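Local coordinates for CcbJ (Streptomyces caelestis, PDB 4HGZ), which probably transfers a methyl group from S-adenosyl-L-methionine to a nitrogen atom of its substrate, as an N-methyltransferase, at residues Phe78-Ser92 with His107-Phe120. Residues are numbered along the deposited sequence; the frame is centred on the assembly and turned at random.
Sequences FPLADLGVEVHGVES and HPNGNLVVPVLGNF
Phe78 and His107 meet in an offset stack, their ring centroids 4.8 Å apart and planes inclined by 26°. Phe78 can be followed outward: CB lies near His107 NE2, CG and CD1 reach His107 CD2, the latter at 3.7 Å, and CE1 touches both His107 CB and Val113 CG2, 4.0 Å from Val113 CG2. Its CG stands anti to the carbonyl carbon (chi1 -69°), which sets CD1 over the rim of one imidazole face; Pro108 CD lies over the opposite face, also toward the rim. Asn109 N, tilted from the ring plane, donates to His107 ND1 and helps limit the ring's rotation within the type I turn His107-Gly110.

A turn of helix 77-82 further, Asn109 ND2 donates in its amide plane to the anti lone pair of Asp82 OD1 (3.1 Å, N-H...O 155°), while Asp82 OD2 forms a salt bridge with Arg51. Ala81 CB packs 3.9 Å from Val113 CG2 and against Leu112 CB, whose CD1 reaches Gly84 CA (3.7 Å).

Beyond this end, strands 87-91 and 113-117 pair in parallel through six backbone bonds, from Val87 N-Leu112 O to Gly118 N-Glu91 O. His88 lies alongside Val114, CD2 3.3 Å from Val114 CG2; its NE2 donates to Glu86 OE2 (2.9 Å) and ND1 bonds Tyr130 OH, so both ring nitrogens are held.

Helix 94-106, packed against Phe78, Pro115 and Leu117, connects the strands into a beta-alpha-beta unit of the Rossmann-like methyltransferase domain. Glu91 ending its strand, and Asn119 and Phe120 just past the other, bind S-adenosyl-L-homocysteine in a ligand-bound structure. Backbone pairing probably helps bring them together, while Ser93 N and Gly72 N hold the Glu91 carboxylate.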
ATOM      1  N   PHE C  78     -21.243  10.742 -34.191  1.00 47.78           N
ATOM      2  CA  PHE C  78     -22.618  11.215 -34.297  1.00 55.78           C
ATOM      3  C   PHE C  78     -22.872  12.538 -33.566  1.00 58.89           C
ATOM      4  O   PHE C  78     -23.525  13.437 -34.105  1.00 64.41           O
ATOM      5  CB  PHE C  78     -23.603  10.125 -33.874  1.00 53.54           C
ATOM      6  CG  PHE C  78     -23.648   8.978 -34.828  1.00 57.51           C
ATOM      7  CD1 PHE C  78     -24.094   9.166 -36.127  1.00 61.72           C
ATOM      8  CD2 PHE C  78     -23.219   7.723 -34.448  1.00 55.75           C
ATOM      9  CE1 PHE C  78     -24.125   8.120 -37.017  1.00 54.55           C
ATOM     10  CE2 PHE C  78     -23.247   6.676 -35.338  1.00 51.23           C
ATOM     11  CZ  PHE C  78     -23.704   6.872 -36.620  1.00 58.06           C
ATOM     12  N   PRO C  79     -22.377  12.661 -32.328  1.00 57.78           N
ATOM     13  CA  PRO C  79     -22.421  13.986 -31.730  1.00 57.71           C
ATOM     14  C   PRO C  79     -21.717  15.011 -32.614  1.00 55.36           C
ATOM     15  O   PRO C  79     -22.148  16.153 -32.684  1.00 54.35           O
ATOM     16  CB  PRO C  79     -21.679  13.789 -30.412  1.00 54.22           C
ATOM     17  CG  PRO C  79     -22.047  12.396 -30.029  1.00 58.42           C
ATOM     18  CD  PRO C  79     -22.083  11.620 -31.330  1.00 55.16           C
ATOM     19  N   LEU C  80     -20.648  14.616 -33.296  1.00 50.46           N
ATOM     20  CA  LEU C  80     -20.029  15.541 -34.237  1.00 50.54           C
ATOM     21  C   LEU C  80     -21.018  15.928 -35.326  1.00 53.03           C
ATOM     22  O   LEU C  80     -21.118  17.092 -35.717  1.00 58.81           O
ATOM     23  CB  LEU C  80     -18.766  14.950 -34.852  1.00 39.85           C
ATOM     24  CG  LEU C  80     -17.497  15.349 -34.089  1.00 54.70           C
ATOM     25  CD1 LEU C  80     -16.283  14.553 -34.553  1.00 42.67           C
ATOM     26  CD2 LEU C  80     -17.238  16.857 -34.217  1.00 48.77           C
ATOM     27  N   ALA C  81     -21.758  14.940 -35.809  1.00 52.22           N
ATOM     28  CA  ALA C  81     -22.648  15.161 -36.931  1.00 53.03           C
ATOM     29  C   ALA C  81     -23.775  16.090 -36.512  1.00 57.48           C
ATOM     30  O   ALA C  81     -24.318  16.817 -37.340  1.00 65.20           O
ATOM     31  CB  ALA C  81     -23.186  13.831 -37.463  1.00 42.49           C
ATOM     32  N   ASP C  82     -24.110  16.082 -35.222  1.00 59.15           N
ATOM     33  CA  ASP C  82     -25.135  16.993 -34.685  1.00 63.97           C
ATOM     34  C   ASP C  82     -24.694  18.463 -34.645  1.00 63.07           C
ATOM     35  O   ASP C  82     -25.534  19.366 -34.577  1.00 74.13           O
ATOM     36  CB  ASP C  82     -25.605  16.552 -33.289  1.00 55.74           C
ATOM     37  CG  ASP C  82     -26.489  15.307 -33.326  1.00 73.62           C
ATOM     38  OD1 ASP C  82     -27.211  15.095 -34.332  1.00 66.19           O
ATOM     39  OD2 ASP C  82     -26.475  14.541 -32.339  1.00 74.75           O
ATOM     40  N   LEU C  83     -23.386  18.703 -34.693  1.00 57.19           N
ATOM     41  CA  LEU C  83     -22.858  20.064 -34.658  1.00 61.63           C
ATOM     42  C   LEU C  83     -22.549  20.575 -36.063  1.00 63.07           C
ATOM     43  O   LEU C  83     -21.932  21.637 -36.230  1.00 61.28           O
ATOM     44  CB  LEU C  83     -21.598  20.137 -33.793  1.00 59.33           C
ATOM     45  CG  LEU C  83     -21.594  19.390 -32.457  1.00 58.90           C
ATOM     46  CD1 LEU C  83     -20.186  19.353 -31.890  1.00 51.26           C
ATOM     47  CD2 LEU C  83     -22.545  20.030 -31.471  1.00 54.32           C
ATOM     48  N   GLY C  84     -22.975  19.808 -37.064  1.00 60.10           N
ATOM     49  CA  GLY C  84     -22.782  20.173 -38.469  1.00 63.50           C
ATOM     50  C   GLY C  84     -21.389  19.918 -39.020  1.00 63.16           C
ATOM     51  O   GLY C  84     -21.002  20.503 -40.034  1.00 65.13           O
ATOM     52  N   VAL C  85     -20.640  19.044 -38.350  1.00 53.87           N
ATOM     53  CA  VAL C  85     -19.278  18.703 -38.746  1.00 55.09           C
ATOM     54  C   VAL C  85     -19.229  17.425 -39.598  1.00 54.63           C
ATOM     55  O   VAL C  85     -19.780  16.390 -39.219  1.00 54.76           O
ATOM     56  CB  VAL C  85     -18.420  18.463 -37.495  1.00 54.56           C
ATOM     57  CG1 VAL C  85     -16.999  18.135 -37.879  1.00 54.71           C
ATOM     58  CG2 VAL C  85     -18.458  19.674 -36.595  1.00 55.89           C
ATOM     59  N   GLU C  86     -18.561  17.490 -40.745  1.00 56.05           N
ATOM     60  CA  GLU C  86     -18.393  16.298 -41.584  1.00 54.46           C
ATOM     61  C   GLU C  86     -17.286  15.392 -41.032  1.00 53.97           C
ATOM     62  O   GLU C  86     -16.127  15.800 -40.935  1.00 50.32           O
ATOM     63  CB  GLU C  86     -18.088  16.685 -43.033  1.00 48.83           C
ATOM     64  CG  GLU C  86     -18.019  15.492 -43.976  1.00 56.45           C
ATOM     65  CD  GLU C  86     -17.678  15.878 -45.409  1.00 64.11           C
ATOM     66  OE1 GLU C  86     -17.876  17.047 -45.794  1.00 63.72           O
ATOM     67  OE2 GLU C  86     -17.206  14.998 -46.156  1.00 70.75           O
ATOM     68  N   VAL C  87     -17.655  14.163 -40.675  1.00 52.57           N
ATOM     69  CA  VAL C  87     -16.716  13.227 -40.065  1.00 46.13           C
ATOM     70  C   VAL C  87     -16.442  11.983 -40.913  1.00 49.15           C
ATOM     71  O   VAL C  87     -17.325  11.145 -41.119  1.00 54.63           O
ATOM     72  CB  VAL C  87     -17.213  12.733 -38.700  1.00 39.12           C
ATOM     73  CG1 VAL C  87     -16.208  11.787 -38.114  1.00 46.79           C
ATOM     74  CG2 VAL C  87     -17.413  13.878 -37.765  1.00 53.85           C
ATOM     75  N   HIS C  88     -15.215  11.861 -41.398  1.00 43.53           N
ATOM     76  CA  HIS C  88     -14.743  10.604 -41.966  1.00 41.40           C
ATOM     77  C   HIS C  88     -14.176   9.757 -40.827  1.00 43.82           C
ATOM     78  O   HIS C  88     -13.287  10.205 -40.093  1.00 48.58           O
ATOM     79  CB  HIS C  88     -13.656  10.888 -42.996  1.00 37.11           C
ATOM     80  CG  HIS C  88     -14.122  11.758 -44.120  1.00 43.97           C
ATOM     81  ND1 HIS C  88     -13.362  11.997 -45.246  1.00 45.23           N
ATOM     82  CD2 HIS C  88     -15.288  12.422 -44.301  1.00 47.15           C
ATOM     83  CE1 HIS C  88     -14.038  12.783 -46.066  1.00 51.38           C
ATOM     84  NE2 HIS C  88     -15.210  13.053 -45.517  1.00 46.98           N
ATOM     85  N   GLY C  89     -14.691   8.546 -40.660  1.00 38.77           N
ATOM     86  CA  GLY C  89     -14.230   7.692 -39.569  1.00 40.03           C
ATOM     87  C   GLY C  89     -13.592   6.394 -40.021  1.00 43.40           C
ATOM     88  O   GLY C  89     -14.216   5.599 -40.731  1.00 46.87           O
ATOM     89  N   VAL C  90     -12.349   6.178 -39.602  1.00 36.60           N
ATOM     90  CA  VAL C  90     -11.640   4.942 -39.888  1.00 38.73           C
ATOM     91  C   VAL C  90     -11.803   3.920 -38.765  1.00 42.50           C
ATOM     92  O   VAL C  90     -11.685   4.255 -37.591  1.00 51.08           O
ATOM     93  CB  VAL C  90     -10.142   5.200 -40.091  1.00 38.64           C
ATOM     94  CG1 VAL C  90      -9.406   3.883 -40.283  1.00 37.23           C
ATOM     95  CG2 VAL C  90      -9.925   6.109 -41.287  1.00 42.41           C
ATOM     96  N   GLU C  91     -12.069   2.671 -39.136  1.00 48.19           N
ATOM     97  CA  GLU C  91     -12.235   1.584 -38.174  1.00 48.58           C
ATOM     98  C   GLU C  91     -11.855   0.239 -38.803  1.00 56.09           C
ATOM     99  O   GLU C  91     -12.316  -0.080 -39.898  1.00 49.69           O
ATOM    100  CB  GLU C  91     -13.684   1.511 -37.701  1.00 45.90           C
ATOM    101  CG  GLU C  91     -13.939   0.377 -36.730  1.00 46.24           C
ATOM    102  CD  GLU C  91     -12.997   0.437 -35.547  1.00 71.56           C
ATOM    103  OE1 GLU C  91     -12.433  -0.620 -35.167  1.00 62.18           O
ATOM    104  OE2 GLU C  91     -12.813   1.554 -35.015  1.00 62.19           O
ATOM    105  N   SER C  92     -11.035  -0.546 -38.103  1.00 48.91           N
ATOM    106  CA  SER C  92     -10.565  -1.837 -38.610  1.00 46.30           C
ATOM    107  C   SER C  92     -11.529  -2.983 -38.345  1.00 48.61           C
ATOM    108  O   SER C  92     -11.513  -3.986 -39.053  1.00 49.02           O
ATOM    109  CB  SER C  92      -9.186  -2.190 -38.041  1.00 45.00           C
ATOM    110  OG  SER C  92      -9.198  -2.210 -36.627  1.00 55.19           O
ATOM    111  N   HIS C 107     -29.799   7.860 -38.725  1.00 75.26           N
ATOM    112  CA  HIS C 107     -29.512   9.086 -37.991  1.00 72.12           C
ATOM    113  C   HIS C 107     -29.886  10.339 -38.776  1.00 76.37           C
ATOM    114  O   HIS C 107     -29.582  10.453 -39.962  1.00 78.26           O
ATOM    115  CB  HIS C 107     -28.035   9.136 -37.639  1.00 66.48           C
ATOM    116  CG  HIS C 107     -27.714  10.041 -36.495  1.00 72.82           C
ATOM    117  ND1 HIS C 107     -27.458  11.385 -36.659  1.00 72.75           N
ATOM    118  CD2 HIS C 107     -27.589   9.791 -35.170  1.00 68.07           C
ATOM    119  CE1 HIS C 107     -27.187  11.923 -35.484  1.00 67.94           C
ATOM    120  NE2 HIS C 107     -27.262  10.978 -34.565  1.00 70.01           N
ATOM    121  N   PRO C 108     -30.538  11.295 -38.107  1.00 79.96           N
ATOM    122  CA  PRO C 108     -30.971  12.533 -38.744  1.00 81.07           C
ATOM    123  C   PRO C 108     -29.817  13.238 -39.449  1.00 75.97           C
ATOM    124  O   PRO C 108     -30.029  13.950 -40.431  1.00 76.11           O
ATOM    125  CB  PRO C 108     -31.457  13.382 -37.563  1.00 77.60           C
ATOM    126  CG  PRO C 108     -31.826  12.395 -36.515  1.00 81.27           C
ATOM    127  CD  PRO C 108     -30.845  11.274 -36.666  1.00 83.80           C
ATOM    128  N   ASN C 109     -28.605  13.054 -38.938  1.00 68.01           N
ATOM    129  CA  ASN C 109     -27.441  13.681 -39.541  1.00 62.71           C
ATOM    130  C   ASN C 109     -26.384  12.675 -40.001  1.00 61.88           C
ATOM    131  O   ASN C 109     -25.218  13.017 -40.191  1.00 58.47           O
ATOM    132  CB  ASN C 109     -26.853  14.709 -38.588  1.00 59.09           C
ATOM    133  CG  ASN C 109     -27.806  15.868 -38.331  1.00 74.91           C
ATOM    134  OD1 ASN C 109     -28.356  16.444 -39.266  1.00 75.91           O
ATOM    135  ND2 ASN C 109     -28.001  16.214 -37.061  1.00 63.99           N
ATOM    136  N   GLY C 110     -26.810  11.433 -40.198  1.00 59.99           N
ATOM    137  CA  GLY C 110     -25.921  10.397 -40.674  1.00 57.39           C
ATOM    138  C   GLY C 110     -25.125  10.848 -41.880  1.00 57.66           C
ATOM    139  O   GLY C 110     -23.943  10.532 -42.001  1.00 59.55           O
ATOM    140  N   ASN C 111     -25.765  11.595 -42.774  1.00 48.08           N
ATOM    141  CA  ASN C 111     -25.105  12.005 -44.008  1.00 48.61           C
ATOM    142  C   ASN C 111     -23.805  12.781 -43.768  1.00 50.88           C
ATOM    143  O   ASN C 111     -22.989  12.921 -44.676  1.00 61.13           O
ATOM    144  CB  ASN C 111     -26.052  12.823 -44.884  1.00 56.34           C
ATOM    145  CG  ASN C 111     -26.427  14.146 -44.248  1.00 66.05           C
ATOM    146  OD1 ASN C 111     -26.281  14.335 -43.041  1.00 72.71           O
ATOM    147  ND2 ASN C 111     -26.904  15.071 -45.058  1.00 72.30           N
ATOM    148  N   LEU C 112     -23.608  13.289 -42.557  1.00 53.03           N
ATOM    149  CA  LEU C 112     -22.339  13.950 -42.232  1.00 56.18           C
ATOM    150  C   LEU C 112     -21.234  12.984 -41.802  1.00 54.67           C
ATOM    151  O   LEU C 112     -20.099  13.404 -41.558  1.00 52.41           O
ATOM    152  CB  LEU C 112     -22.533  15.022 -41.166  1.00 53.17           C
ATOM    153  CG  LEU C 112     -23.347  16.240 -41.611  1.00 58.81           C
ATOM    154  CD1 LEU C 112     -23.521  17.199 -40.467  1.00 48.53           C
ATOM    155  CD2 LEU C 112     -22.685  16.936 -42.784  1.00 57.10           C
ATOM    156  N   VAL C 113     -21.573  11.698 -41.718  1.00 50.03           N
ATOM    157  CA  VAL C 113     -20.625  10.661 -41.306  1.00 51.65           C
ATOM    158  C   VAL C 113     -20.172   9.754 -42.455  1.00 51.64           C
ATOM    159  O   VAL C 113     -20.989   9.118 -43.101  1.00 51.33           O
ATOM    160  CB  VAL C 113     -21.240   9.753 -40.256  1.00 49.97           C
ATOM    161  CG1 VAL C 113     -20.182   8.804 -39.721  1.00 48.20           C
ATOM    162  CG2 VAL C 113     -21.848  10.583 -39.146  1.00 51.72           C
ATOM    163  N   VAL C 114     -18.863   9.675 -42.681  1.00 46.71           N
ATOM    164  CA  VAL C 114     -18.332   8.893 -43.778  1.00 45.85           C
ATOM    165  C   VAL C 114     -17.521   7.720 -43.252  1.00 49.60           C
ATOM    166  O   VAL C 114     -16.357   7.875 -42.891  1.00 51.74           O
ATOM    167  CB  VAL C 114     -17.436   9.759 -44.669  1.00 51.70           C
ATOM    168  CG1 VAL C 114     -16.934   8.963 -45.863  1.00 33.95           C
ATOM    169  CG2 VAL C 114     -18.196  10.984 -45.123  1.00 41.89           C
ATOM    170  N   PRO C 115     -18.134   6.532 -43.216  1.00 52.07           N
ATOM    171  CA  PRO C 115     -17.497   5.351 -42.637  1.00 49.35           C
ATOM    172  C   PRO C 115     -16.392   4.800 -43.534  1.00 48.76           C
ATOM    173  O   PRO C 115     -16.641   4.508 -44.700  1.00 52.37           O
ATOM    174  CB  PRO C 115     -18.646   4.337 -42.542  1.00 46.11           C
ATOM    175  CG  PRO C 115     -19.889   5.061 -42.992  1.00 50.87           C
ATOM    176  CD  PRO C 115     -19.448   6.223 -43.798  1.00 47.49           C
ATOM    177  N   VAL C 116     -15.187   4.655 -42.992  1.00 49.85           N
ATOM    178  CA  VAL C 116     -14.074   4.106 -43.758  1.00 44.59           C
ATOM    179  C   VAL C 116     -13.500   2.853 -43.109  1.00 45.15           C
ATOM    180  O   VAL C 116     -12.841   2.935 -42.080  1.00 47.91           O
ATOM    181  CB  VAL C 116     -12.938   5.112 -43.884  1.00 48.66           C
ATOM    182  CG1 VAL C 116     -11.810   4.532 -44.733  1.00 41.93           C
ATOM    183  CG2 VAL C 116     -13.456   6.425 -44.451  1.00 40.11           C
ATOM    184  N   LEU C 117     -13.738   1.700 -43.727  1.00 49.66           N
ATOM    185  CA  LEU C 117     -13.252   0.437 -43.207  1.00 53.87           C
ATOM    186  C   LEU C 117     -11.804   0.204 -43.598  1.00 55.33           C
ATOM    187  O   LEU C 117     -11.462   0.240 -44.776  1.00 63.02           O
ATOM    188  CB  LEU C 117     -14.104  -0.732 -43.712  1.00 53.92           C
ATOM    189  CG  LEU C 117     -13.511  -2.100 -43.366  1.00 60.73           C
ATOM    190  CD1 LEU C 117     -13.445  -2.281 -41.858  1.00 52.73           C
ATOM    191  CD2 LEU C 117     -14.297  -3.235 -43.999  1.00 59.81           C
ATOM    192  N   GLY C 118     -10.959  -0.051 -42.606  1.00 48.33           N
ATOM    193  CA  GLY C 118      -9.578  -0.390 -42.873  1.00 51.82           C
ATOM    194  C   GLY C 118      -8.587  -0.082 -41.774  1.00 49.59           C
ATOM    195  O   GLY C 118      -8.919   0.495 -40.742  1.00 56.23           O
ATOM    196  N   ASN C 119      -7.354  -0.494 -42.011  1.00 59.12           N
ATOM    197  CA  ASN C 119      -6.242  -0.213 -41.135  1.00 56.30           C
ATOM    198  C   ASN C 119      -5.644   1.102 -41.597  1.00 51.91           C
ATOM    199  O   ASN C 119      -5.270   1.249 -42.763  1.00 48.16           O
ATOM    200  CB  ASN C 119      -5.227  -1.360 -41.208  1.00 56.93           C
ATOM    201  CG  ASN C 119      -3.838  -0.957 -40.759  1.00 66.79           C
ATOM    202  OD1 ASN C 119      -3.626   0.140 -40.242  1.00 62.22           O
ATOM    203  ND2 ASN C 119      -2.877  -1.853 -40.958  1.00 61.54           N
ATOM    204  N   PHE C 120      -5.590   2.068 -40.685  1.00 49.86           N
ATOM    205  CA  PHE C 120      -5.200   3.422 -41.049  1.00 51.60           C
ATOM    206  C   PHE C 120      -3.863   3.473 -41.779  1.00 51.85           C
ATOM    207  O   PHE C 120      -3.677   4.258 -42.707  1.00 56.96           O
ATOM    208  CB  PHE C 120      -5.142   4.308 -39.810  1.00 52.20           C
ATOM    209  CG  PHE C 120      -4.805   5.735 -40.110  1.00 66.41           C
ATOM    210  CD1 PHE C 120      -5.530   6.445 -41.056  1.00 52.47           C
ATOM    211  CD2 PHE C 120      -3.768   6.373 -39.444  1.00 65.94           C
ATOM    212  CE1 PHE C 120      -5.226   7.760 -41.334  1.00 41.28           C
ATOM    213  CE2 PHE C 120      -3.457   7.693 -39.716  1.00 67.44           C
ATOM    214  CZ  PHE C 120      -4.185   8.392 -40.662  1.00 49.11           C
TER